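Local coordinates for protein serine Recombinase (Sulfolobus solfataricus, PDB 3LHF) that probably binds DNA and takes part in strand exchange during transposition, this piece being the resolvase-type catalytic domain of a longer serine recombinase, at residues K53-I58 with E83-A88. The protein carries 1 engineered substitution. Residues are numbered along the deposited sequence; the frame is centred on the assembly and turned at random.
Sequences KLLRMI and EEVCKA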
loop_
_atom_site.group_PDB
_atom_site.type_symbol
_atom_site.label_atom_id
_atom_site.label_comp_id
_atom_site.label_asym_id
_atom_site.label_seq_id
_atom_site.Cartn_x
_atom_site.Cartn_y
_atom_site.Cartn_z
ATOM N N LYS D 53 14.318 6.701 2.522
ATOM C CA LYS D 53 15.009 7.766 3.168
ATOM C C LYS D 53 14.068 8.854 3.610
ATOM O O LYS D 53 14.136 9.301 4.717
ATOM C CB LYS D 53 16.024 8.352 2.201
ATOM C CG LYS D 53 17.004 9.284 2.814
ATOM C CD LYS D 53 16.866 10.648 2.258
ATOM C CE LYS D 53 18.191 11.229 1.824
ATOM N NZ LYS D 53 18.080 12.673 1.570
ATOM N N LEU D 54 13.186 9.277 2.735
ATOM C CA LEU D 54 12.220 10.276 3.095
ATOM C C LEU D 54 11.341 9.775 4.200
ATOM O O LEU D 54 11.116 10.439 5.154
ATOM C CB LEU D 54 11.342 10.578 1.888
ATOM C CG LEU D 54 10.046 11.343 2.071
ATOM C CD1 LEU D 54 10.247 12.610 2.785
ATOM C CD2 LEU D 54 9.413 11.612 0.760
ATOM N N LEU D 55 10.849 8.568 4.054
ATOM C CA LEU D 55 9.965 8.014 5.029
ATOM C C LEU D 55 10.726 7.952 6.316
ATOM O O LEU D 55 10.214 8.310 7.345
ATOM C CB LEU D 55 9.567 6.615 4.606
ATOM C CG LEU D 55 8.357 5.942 5.224
ATOM C CD1 LEU D 55 8.769 5.010 6.277
ATOM C CD2 LEU D 55 7.344 6.900 5.754
ATOM N N ARG D 56 11.977 7.534 6.234
ATOM C CA ARG D 56 12.803 7.377 7.394
ATOM C C ARG D 56 12.951 8.716 8.074
ATOM O O ARG D 56 12.848 8.816 9.270
ATOM C CB ARG D 56 14.165 6.820 6.989
ATOM C CG ARG D 56 14.490 5.481 7.549
ATOM C CD ARG D 56 15.195 4.605 6.566
ATOM N NE ARG D 56 14.729 3.238 6.661
ATOM C CZ ARG D 56 15.173 2.220 5.943
ATOM N NH1 ARG D 56 16.121 2.379 5.063
ATOM N NH2 ARG D 56 14.659 1.032 6.110
ATOM N N MET D 57 13.137 9.762 7.298
ATOM C CA MET D 57 13.235 11.086 7.854
ATOM C C MET D 57 11.956 11.486 8.575
ATOM O O MET D 57 12.001 12.064 9.639
ATOM C CB MET D 57 13.562 12.095 6.766
ATOM C CG MET D 57 14.990 12.092 6.309
ATOM S SD MET D 57 15.387 13.202 4.973
ATOM C CE MET D 57 15.488 14.734 5.799
ATOM N N ILE D 58 10.806 11.178 8.004
ATOM C CA ILE D 58 9.557 11.604 8.591
ATOM C C ILE D 58 9.387 10.976 9.958
ATOM O O ILE D 58 8.873 11.578 10.866
ATOM C CB ILE D 58 8.367 11.321 7.702
ATOM C CG1 ILE D 58 8.507 12.095 6.404
ATOM C CG2 ILE D 58 7.100 11.720 8.395
ATOM C CD1 ILE D 58 7.225 12.595 5.840
ATOM N N GLU D 83 -0.394 9.144 5.230
ATOM C CA GLU D 83 -1.091 10.266 5.814
ATOM C C GLU D 83 -1.243 10.175 7.335
ATOM O O GLU D 83 -1.063 11.139 8.039
ATOM C CB GLU D 83 -2.446 10.413 5.165
ATOM C CG GLU D 83 -2.422 11.219 3.912
ATOM C CD GLU D 83 -3.744 11.259 3.204
ATOM O OE1 GLU D 83 -4.342 10.210 3.009
ATOM O OE2 GLU D 83 -4.184 12.341 2.836
ATOM N N GLU D 84 -1.617 9.012 7.823
ATOM C CA GLU D 84 -1.701 8.773 9.238
ATOM C C GLU D 84 -0.336 8.850 9.841
ATOM O O GLU D 84 -0.167 9.339 10.924
ATOM C CB GLU D 84 -2.370 7.448 9.526
ATOM C CG GLU D 84 -3.879 7.485 9.370
ATOM C CD GLU D 84 -4.573 8.313 10.414
ATOM O OE1 GLU D 84 -5.729 8.679 10.222
ATOM O OE2 GLU D 84 -3.966 8.611 11.432
ATOM N N VAL D 85 0.646 8.361 9.119
ATOM C CA VAL D 85 2.015 8.434 9.564
ATOM C C VAL D 85 2.474 9.876 9.688
ATOM O O VAL D 85 3.137 10.233 10.641
ATOM C CB VAL D 85 2.929 7.687 8.608
ATOM C CG1 VAL D 85 4.245 8.303 8.546
ATOM C CG2 VAL D 85 3.062 6.291 9.007
ATOM N N CYS D 86 2.112 10.698 8.714
ATOM C CA CYS D 86 2.473 12.091 8.700
ATOM C C CYS D 86 1.866 12.865 9.859
ATOM O O CYS D 86 2.534 13.618 10.530
ATOM C CB CYS D 86 2.001 12.710 7.404
ATOM S SG CYS D 86 3.231 13.418 6.406
ATOM N N LYS D 87 0.597 12.631 10.116
ATOM C CA LYS D 87 -0.122 13.352 11.143
ATOM C C LYS D 87 0.530 13.118 12.487
ATOM O O LYS D 87 0.453 13.939 13.370
ATOM C CB LYS D 87 -1.575 12.922 11.185
ATOM C CG LYS D 87 -1.811 11.620 11.869
ATOM C CD LYS D 87 -3.148 11.608 12.507
ATOM C CE LYS D 87 -3.287 12.743 13.478
ATOM N NZ LYS D 87 -2.714 12.434 14.782
ATOM N N ALA D 88 1.133 11.962 12.645
ATOM C CA ALA D 88 1.892 11.649 13.826
ATOM C C ALA D 88 3.135 12.525 13.963
ATOM O O ALA D 88 3.506 12.922 15.033
ATOM C CB ALA D 88 2.241 10.188 13.841
#
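With CG2 anti to its backbone N, I58, whose CB points to helix 79-88, sends that methyl straight across, while an unstaggered chi2 of -145° swings CD1 over from CG1, which runs along the gap; each branch meets a different residue. CD1 lies 4.1 Å from SG of C86; CG2 comes to 4.5 Å from CG1 of V85. In L55, one turn earlier, CB does not point across, but CG bends in and an unstaggered chi2 (-100°) makes CD2 the leading methyl, 4.4 Å from CG1 of V85. That methyl of V85 therefore faces both L55 and I58, a place suited to a short branched side chain; the axes of the two short segments come no closer than 10.9 Å. No hydrogen bond crosses; the contact is apolar and light, burying 130 Å² in all. C86, small and weakly polar, suits the inner side, where it and I58 both also touch C91, while I58 continues onto V63 and V66 of the central strand 63-68. On the outer side the second subunit packs against the contact: V85 meets V85 of that subunit, and R56 forms a salt bridge with its E84. The short segments run roughly alike, at 40°, as expected of helices 49-58 and 79-88, which precede the neighbouring parallel strands 63-68 and 92-95: adjacent helices on one face of the three-layered, Rossmann-like alpha/beta fold of the resolvase N-terminal domain.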